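Local coordinates for beta-galactosidase/beta-glucuronidase (Faecalibacterium prausnitzii L2-6, PDB 6MVF), which binds flavin mononucleotide and, as a family 2 glycoside hydrolase, probably cleaves beta-glucuronides, perhaps also beta-galactosides, at residues L260-N264 with E265-E269; I166-P169 with N170-D174. All blocks are in the same frame, centred on the assembly; numbering follows the deposited sequence.

Contact 1: L260-N264 with E265-E269; sequences LQRNN and EAFDE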
ATOM      1  N   LEU A 260      19.445  23.683   7.133  1.00 25.69           N
ATOM      2  CA  LEU A 260      19.653  25.080   7.482  1.00 25.22           C
ATOM      3  C   LEU A 260      18.847  25.421   8.744  1.00 32.84           C
ATOM      4  O   LEU A 260      17.610  25.383   8.736  1.00 30.56           O
ATOM      5  CB  LEU A 260      19.256  25.968   6.307  1.00 26.44           C
ATOM      6  CG  LEU A 260      19.599  27.459   6.436  1.00 28.44           C
ATOM      7  CD1 LEU A 260      21.112  27.702   6.540  1.00 20.21           C
ATOM      8  CD2 LEU A 260      18.994  28.221   5.280  1.00 27.49           C
ATOM      9  N   GLN A 261      19.552  25.776   9.815  1.00 27.74           N
ATOM     10  CA  GLN A 261      19.016  25.799  11.171  1.00 30.13           C
ATOM     11  C   GLN A 261      19.104  27.200  11.760  1.00 28.93           C
ATOM     12  O   GLN A 261      20.146  27.857  11.665  1.00 36.72           O
ATOM     13  CB  GLN A 261      19.815  24.820  12.069  1.00 28.20           C
ATOM     14  CG  GLN A 261      19.326  24.654  13.512  1.00 29.46           C
ATOM     15  CD  GLN A 261      18.132  23.684  13.641  1.00 36.27           C
ATOM     16  OE1 GLN A 261      17.723  23.014  12.677  1.00 31.38           O
ATOM     17  NE2 GLN A 261      17.573  23.616  14.841  1.00 30.87           N
ATOM     18  N   ARG A 262      18.033  27.654  12.399  1.00 28.79           N
ATOM     19  CA  ARG A 262      18.105  28.832  13.260  1.00 32.16           C
ATOM     20  C   ARG A 262      17.525  28.501  14.628  1.00 29.52           C
ATOM     21  O   ARG A 262      16.388  28.034  14.720  1.00 32.02           O
ATOM     22  CB  ARG A 262      17.369  30.028  12.654  1.00 32.45           C
ATOM     23  CG  ARG A 262      17.567  31.269  13.495  1.00 30.82           C
ATOM     24  CD  ARG A 262      16.435  32.214  13.352  1.00 40.34           C
ATOM     25  NE  ARG A 262      16.713  33.199  12.320  1.00 51.73           N
ATOM     26  CZ  ARG A 262      15.779  33.976  11.784  1.00 57.18           C
ATOM     27  NH1 ARG A 262      14.512  33.856  12.188  1.00 42.44           N
ATOM     28  NH2 ARG A 262      16.113  34.856  10.843  1.00 55.48           N
ATOM     29  N   ASN A 263      18.298  28.739  15.687  1.00 32.11           N
ATOM     30  CA  ASN A 263      17.867  28.395  17.041  1.00 30.81           C
ATOM     31  C   ASN A 263      17.462  26.924  17.109  1.00 35.72           C
ATOM     32  O   ASN A 263      18.281  26.053  16.797  1.00 36.76           O
ATOM     33  CB  ASN A 263      16.727  29.303  17.486  1.00 29.84           C
ATOM     34  CG  ASN A 263      17.147  30.764  17.610  1.00 28.02           C
ATOM     35  OD1 ASN A 263      16.672  31.609  16.876  1.00 30.94           O
ATOM     36  ND2 ASN A 263      18.020  31.058  18.554  1.00 22.72           N
ATOM     37  N   ASN A 264      16.211  26.630  17.483  1.00 27.98           N
ATOM     38  CA  ASN A 264      15.702  25.257  17.544  1.00 29.05           C
ATOM     39  C   ASN A 264      14.735  24.951  16.397  1.00 33.41           C
ATOM     40  O   ASN A 264      13.781  24.177  16.551  1.00 39.27           O
ATOM     41  CB  ASN A 264      15.030  24.980  18.885  1.00 23.16           C
ATOM     42  CG  ASN A 264      15.999  25.036  20.041  1.00 29.94           C
ATOM     43  OD1 ASN A 264      17.205  25.228  19.851  1.00 34.45           O
ATOM     44  ND2 ASN A 264      15.483  24.882  21.252  1.00 31.16           N
ATOM     45  N   GLU A 265      15.004  25.517  15.221  1.00 33.98           N
ATOM     46  CA  GLU A 265      14.090  25.490  14.085  1.00 36.78           C
ATOM     47  C   GLU A 265      14.883  25.191  12.820  1.00 35.60           C
ATOM     48  O   GLU A 265      15.891  25.848  12.551  1.00 28.44           O
ATOM     49  CB  GLU A 265      13.390  26.850  13.947  1.00 35.05           C
ATOM     50  CG  GLU A 265      11.906  26.845  13.754  1.00 42.71           C
ATOM     51  CD  GLU A 265      11.291  28.230  14.034  1.00 47.07           C
ATOM     52  OE1 GLU A 265      11.249  28.653  15.219  1.00 46.75           O
ATOM     53  OE2 GLU A 265      10.861  28.906  13.069  1.00 43.80           O
ATOM     54  N   ALA A 266      14.426  24.229  12.030  1.00 35.08           N
ATOM     55  CA  ALA A 266      14.995  24.031  10.703  1.00 33.67           C
ATOM     56  C   ALA A 266      14.215  24.865   9.687  1.00 35.65           C
ATOM     57  O   ALA A 266      12.987  24.762   9.593  1.00 36.19           O
ATOM     58  CB  ALA A 266      14.997  22.550  10.307  1.00 31.21           C
ATOM     59  N   PHE A 267      14.930  25.690   8.923  1.00 34.07           N
ATOM     60  CA  PHE A 267      14.298  26.458   7.857  1.00 35.83           C
ATOM     61  C   PHE A 267      14.291  25.689   6.542  1.00 36.61           C
ATOM     62  O   PHE A 267      13.280  25.688   5.833  1.00 38.42           O
ATOM     63  CB  PHE A 267      15.009  27.808   7.669  1.00 33.47           C
ATOM     64  CG  PHE A 267      14.558  28.879   8.624  1.00 33.69           C
ATOM     65  CD1 PHE A 267      14.597  28.673  10.003  1.00 31.70           C
ATOM     66  CD2 PHE A 267      14.118  30.110   8.144  1.00 37.37           C
ATOM     67  CE1 PHE A 267      14.192  29.664  10.885  1.00 36.41           C
ATOM     68  CE2 PHE A 267      13.705  31.110   9.028  1.00 37.41           C
ATOM     69  CZ  PHE A 267      13.741  30.887  10.395  1.00 39.51           C
ATOM     70  N   ASP A 268      15.393  25.023   6.207  1.00 29.26           N
ATOM     71  CA  ASP A 268      15.485  24.301   4.950  1.00 27.89           C
ATOM     72  C   ASP A 268      16.182  22.959   5.168  1.00 31.28           C
ATOM     73  O   ASP A 268      16.937  22.770   6.129  1.00 27.53           O
ATOM     74  CB  ASP A 268      16.203  25.143   3.885  1.00 27.17           C
ATOM     75  CG  ASP A 268      15.770  24.773   2.482  1.00 34.17           C
ATOM     76  OD1 ASP A 268      14.919  23.859   2.344  1.00 27.10           O
ATOM     77  OD2 ASP A 268      16.263  25.397   1.519  1.00 35.87           O
ATOM     78  N   GLU A 269      15.912  22.018   4.257  1.00 28.82           N
ATOM     79  CA  GLU A 269      16.461  20.666   4.348  1.00 27.77           C
ATOM     80  C   GLU A 269      16.557  20.065   2.956  1.00 26.75           C
ATOM     81  O   GLU A 269      15.551  19.994   2.243  1.00 30.57           O
ATOM     82  CB  GLU A 269      15.590  19.792   5.255  1.00 35.19           C
ATOM     83  CG  GLU A 269      15.967  18.312   5.342  1.00 37.98           C
ATOM     84  CD  GLU A 269      14.968  17.519   6.218  1.00 53.32           C
ATOM     85  OE1 GLU A 269      15.232  17.362   7.448  1.00 35.33           O
ATOM     86  OE2 GLU A 269      13.908  17.085   5.667  1.00 53.97           O
TER

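Contact 2: I166-P169 with N170-D174; sequences ISVP and NAHFD. With FMN (flavin mononucleotide), chain G.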
ATOM      1  N   ILE A 166       8.038  25.304  -5.936  1.00 32.77           N
ATOM      2  CA  ILE A 166       8.835  25.194  -4.715  1.00 37.69           C
ATOM      3  C   ILE A 166       8.604  26.434  -3.849  1.00 37.25           C
ATOM      4  O   ILE A 166       8.796  27.569  -4.304  1.00 36.78           O
ATOM      5  CB  ILE A 166      10.332  25.003  -5.016  1.00 32.06           C
ATOM      6  CG1 ILE A 166      10.545  23.767  -5.898  1.00 29.69           C
ATOM      7  CG2 ILE A 166      11.115  24.886  -3.710  1.00 25.44           C
ATOM      8  CD1 ILE A 166      11.983  23.539  -6.328  1.00 26.46           C
ATOM      9  N   SER A 167       8.203  26.210  -2.602  1.00 35.35           N
ATOM     10  CA  SER A 167       8.003  27.253  -1.606  1.00 28.74           C
ATOM     11  C   SER A 167       9.076  27.099  -0.533  1.00 35.41           C
ATOM     12  O   SER A 167       9.227  26.012   0.038  1.00 30.70           O
ATOM     13  CB  SER A 167       6.600  27.131  -1.003  1.00 25.97           C
ATOM     14  OG  SER A 167       6.417  28.026   0.063  1.00 38.37           O
ATOM     15  N   VAL A 168       9.827  28.168  -0.271  1.00 34.34           N
ATOM     16  CA  VAL A 168      10.922  28.141   0.703  1.00 31.61           C
ATOM     17  C   VAL A 168      10.932  29.439   1.493  1.00 30.87           C
ATOM     18  O   VAL A 168      10.344  30.446   1.074  1.00 30.16           O
ATOM     19  CB  VAL A 168      12.298  27.931   0.031  1.00 33.68           C
ATOM     20  CG1 VAL A 168      12.446  26.497  -0.531  1.00 29.82           C
ATOM     21  CG2 VAL A 168      12.543  28.989  -1.034  1.00 31.48           C
ATOM     22  N   PRO A 169      11.599  29.449   2.662  1.00 31.68           N
ATOM     23  CA  PRO A 169      11.793  30.714   3.379  1.00 29.25           C
ATOM     24  C   PRO A 169      12.817  31.579   2.671  1.00 34.43           C
ATOM     25  O   PRO A 169      13.414  31.148   1.675  1.00 29.68           O
ATOM     26  CB  PRO A 169      12.309  30.283   4.760  1.00 31.06           C
ATOM     27  CG  PRO A 169      12.159  28.801   4.805  1.00 34.77           C
ATOM     28  CD  PRO A 169      12.193  28.323   3.396  1.00 32.93           C
ATOM     29  N   ASN A 170      13.043  32.786   3.203  1.00 36.08           N
ATOM     30  CA  ASN A 170      13.973  33.716   2.567  1.00 36.30           C
ATOM     31  C   ASN A 170      15.400  33.174   2.583  1.00 28.32           C
ATOM     32  O   ASN A 170      16.122  33.283   1.591  1.00 28.01           O
ATOM     33  CB  ASN A 170      13.893  35.086   3.246  1.00 28.66           C
ATOM     34  CG  ASN A 170      14.769  36.117   2.570  1.00 33.06           C
ATOM     35  OD1 ASN A 170      14.564  36.447   1.398  1.00 40.64           O
ATOM     36  ND2 ASN A 170      15.760  36.624   3.294  1.00 25.02           N
ATOM     37  N   ALA A 171      15.829  32.603   3.701  1.00 30.14           N
ATOM     38  CA  ALA A 171      17.089  31.878   3.763  1.00 31.69           C
ATOM     39  C   ALA A 171      16.806  30.410   3.454  1.00 33.57           C
ATOM     40  O   ALA A 171      15.968  29.784   4.113  1.00 30.19           O
ATOM     41  CB  ALA A 171      17.750  32.039   5.132  1.00 26.80           C
ATOM     42  N   HIS A 172      17.501  29.870   2.454  1.00 28.60           N
ATOM     43  CA  HIS A 172      17.220  28.554   1.901  1.00 31.48           C
ATOM     44  C   HIS A 172      18.412  28.129   1.057  1.00 31.80           C
ATOM     45  O   HIS A 172      19.140  28.968   0.526  1.00 32.68           O
ATOM     46  CB  HIS A 172      15.939  28.557   1.045  1.00 24.94           C
ATOM     47  CG  HIS A 172      16.038  29.390  -0.200  1.00 28.44           C
ATOM     48  ND1 HIS A 172      15.580  30.690  -0.269  1.00 31.29           N
ATOM     49  CD2 HIS A 172      16.529  29.103  -1.430  1.00 29.26           C
ATOM     50  CE1 HIS A 172      15.790  31.167  -1.484  1.00 31.22           C
ATOM     51  NE2 HIS A 172      16.359  30.220  -2.210  1.00 25.61           N
ATOM     52  N   PHE A 173      18.580  26.815   0.911  1.00 30.59           N
ATOM     53  CA  PHE A 173      19.616  26.279   0.037  1.00 31.27           C
ATOM     54  C   PHE A 173      19.374  26.667  -1.424  1.00 34.88           C
ATOM     55  O   PHE A 173      18.231  26.680  -1.909  1.00 32.47           O
ATOM     56  CB  PHE A 173      19.695  24.755   0.167  1.00 27.01           C
ATOM     57  CG  PHE A 173      20.102  24.266   1.531  1.00 29.01           C
ATOM     58  CD1 PHE A 173      21.428  24.375   1.958  1.00 27.54           C
ATOM     59  CD2 PHE A 173      19.169  23.646   2.372  1.00 31.78           C
ATOM     60  CE1 PHE A 173      21.811  23.923   3.200  1.00 27.05           C
ATOM     61  CE2 PHE A 173      19.545  23.169   3.617  1.00 29.07           C
ATOM     62  CZ  PHE A 173      20.868  23.311   4.038  1.00 31.16           C
ATOM     63  N   ASP A 174      20.480  26.915  -2.136  1.00 37.09           N
ATOM     64  CA  ASP A 174      20.472  27.552  -3.450  1.00 34.84           C
ATOM     65  C   ASP A 174      19.645  26.762  -4.454  1.00 36.20           C
ATOM     66  O   ASP A 174      19.889  25.572  -4.679  1.00 31.14           O
ATOM     67  CB  ASP A 174      21.915  27.707  -3.949  1.00 39.37           C
ATOM     68  CG  ASP A 174      22.057  28.721  -5.096  1.00 42.23           C
ATOM     69  OD1 ASP A 174      21.036  29.176  -5.650  1.00 49.22           O
ATOM     70  OD2 ASP A 174      23.205  29.077  -5.443  1.00 50.69           O
TER
HETATM   71  N1  FMN G 801      27.594  27.601  -6.583  1.00 47.93           N
HETATM   72  C2  FMN G 801      26.421  28.039  -6.119  1.00 55.69           C
HETATM   73  O2  FMN G 801      26.253  29.222  -5.817  1.00 51.89           O
HETATM   74  N3  FMN G 801      25.375  27.256  -5.973  1.00 54.37           N
HETATM   75  C4  FMN G 801      25.398  25.989  -6.248  1.00 46.26           C
HETATM   76  O4  FMN G 801      24.422  25.269  -6.109  1.00 47.31           O
HETATM   77  C4A FMN G 801      26.621  25.448  -6.731  1.00 44.32           C
HETATM   78  N5  FMN G 801      26.642  24.179  -7.023  1.00 50.25           N
HETATM   79  C5A FMN G 801      27.740  23.611  -7.478  1.00 56.99           C
HETATM   80  C6  FMN G 801      27.727  22.271  -7.767  1.00 50.97           C
HETATM   81  C7  FMN G 801      28.842  21.666  -8.226  1.00 52.24           C
HETATM   82  C7M FMN G 801      28.817  20.221  -8.540  1.00 47.16           C
HETATM   83  C8  FMN G 801      30.050  22.453  -8.435  1.00 58.17           C
HETATM   84  C8M FMN G 801      31.278  21.797  -8.961  1.00 46.27           C
HETATM   85  C9  FMN G 801      30.058  23.798  -8.141  1.00 58.86           C
HETATM   86  C9A FMN G 801      28.943  24.413  -7.659  1.00 54.27           C
HETATM   87  N10 FMN G 801      28.938  25.773  -7.391  1.00 55.32           N
HETATM   88  C10 FMN G 801      27.757  26.329  -6.902  1.00 48.11           C
HETATM   89  C1' FMN G 801      30.199  26.479  -7.570  1.00 62.26           C
HETATM   90  C2' FMN G 801      30.395  27.563  -8.602  1.00 64.55           C
HETATM   91  O2' FMN G 801      30.774  26.817  -9.730  1.00 70.41           O
HETATM   92  C3' FMN G 801      31.569  28.469  -8.300  1.00 69.11           C
HETATM   93  O3' FMN G 801      31.897  28.373  -6.931  1.00 76.11           O
HETATM   94  C4' FMN G 801      31.308  29.939  -8.538  1.00 75.22           C
HETATM   95  O4' FMN G 801      30.010  30.200  -8.025  1.00 78.98           O
HETATM   96  C5' FMN G 801      31.442  30.380  -9.996  1.00 82.10           C
HETATM   97  O5' FMN G 801      30.184  30.417 -10.645  1.00 85.62           O
HETATM   98  P   FMN G 801      30.000  30.496 -12.217  1.00107.55           P
HETATM   99  O1P FMN G 801      28.742  31.258 -12.338  1.00 84.07           O
HETATM  100  O2P FMN G 801      31.237  31.182 -12.719  1.00 94.00           O
HETATM  101  O3P FMN G 801      29.909  29.119 -12.784  1.00 94.16           O

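Contact 1: L260-N264 with E265-E269
Arg262 and Glu265 close the end of a beta hairpin through two backbone hydrogen bonds, Arg262 N to Glu265 O at 2.8 Å and Glu265 N to Arg262 O at 2.9 Å. Farther along, Leu260 O receives Phe267 N at 2.7 Å and, weakly, Asp268 N, while Leu260 N returns a bond to Asp268 O. With Phe267 and Asp268 both set against Leu260, the register slips by one residue: a classic beta bulge. The tip is a type II' turn from Arg262 to Glu265; Asn263 takes its positive phi (54°), which asparagine tolerates better than most residues with a side chain.

The hairpin, strands 254-262 and 265-274, ends a four-stranded antiparallel sheet in which 265-274 is outermost within the chain. One polar side chain, Gln261, adds to the turn: it bends at chi2 (81°) and lays its amide back over the Glu265 peptide, NE2 donating to Asn263 O at 3.2 Å from above that carbonyl's plane. The methyl of Ala266 suits the same face, lying 3.6 Å from Gln261 OE1.

On the other face, Phe267 provides a nonpolar surface for Arg262: its CE1 lies 3.7 Å from Arg262 CB, and its CZ sits over one guanidinium face, 3.6 Å from Arg262 NH1. The two planes are 65° apart, so this is no flat stack. Glu265, on Arg262's face, salt-bridges Arg551 of the second subunit.

Contact 2: I166-P169 with N170-D174
Val168 lies over one face of the His172 imidazole, its CG2 methyl 3.7 Å from the ring centroid and 18° off the ring normal, a CH-pi contact displaced toward the rim. The two side chains cross at about a right angle. At their bases Val168 CB meets His172 CB at 3.8 Å; a branched residue can thus cover both the stem and the ring.

The ring edge has a different partner. With His172 CG lodged between its backbone N and carbonyl carbon (chi1 66°), the imidazole turns back along the chain and ND1 donates to Pro169 O at 2.9 Å. The donor lies in the carbonyl plane, although the oxygen is tilted 25° from the ring plane. A weak second bond joins His172 ND1 to Asn170 O at 3.2 Å. Histidine suits the place because it joins a flat face for the methyl to an N-H for the turn; replacing the ring by the methyl of an alanine is likely to leave Pro169 O without this donor and open a gap beside Val168 CG2.

Residues 169-171 carry the chain from strand 163-168, paired with 88-93 in the sugar-binding-domain sheet, to strand 172-173, which pairs with 195-204 in the next sheet. Pro169, which has no N-H to offer a neighbouring strand, fits this exit. Pro169 CB lies 3.7 Å from Ala171 O, and the residue also packs on Phe267.

Beyond strand 172-173 the chain delivers Asp174 to the flavin. Asp174 OD2 accepts the N3-H of FMN, OD2 to N3 2.9 Å, while Asp174 OD1 takes the backbone N of Asp176, which helps to fix the carboxylate's rotation. The acceptor thus suits the flavin's donor, and the bond to Pro169 O probably keeps a proton on His172 ND1.

In the fold
Contact 2 comes first in the chain, and the hairpin of contact 1 folds back against it, their centres 11 Å apart. Asp268 makes the polar join: its OD2 lies 2.8 Å from Phe173 N, a probable hydrogen bond, and Arg25 adds a salt bridge to the same carboxylate. The Phe173 ring packs against Leu260, its CZ 3.4 Å from Leu260 N. Only contact 2 reaches FMN directly, through Asp174; the Asp268 side chain lies about 8 Å from that of Asp174 and about 11 Å from the cofactor. Contact 1 thus backs the strand leading into the flavin pocket, while its turn faces the second subunit.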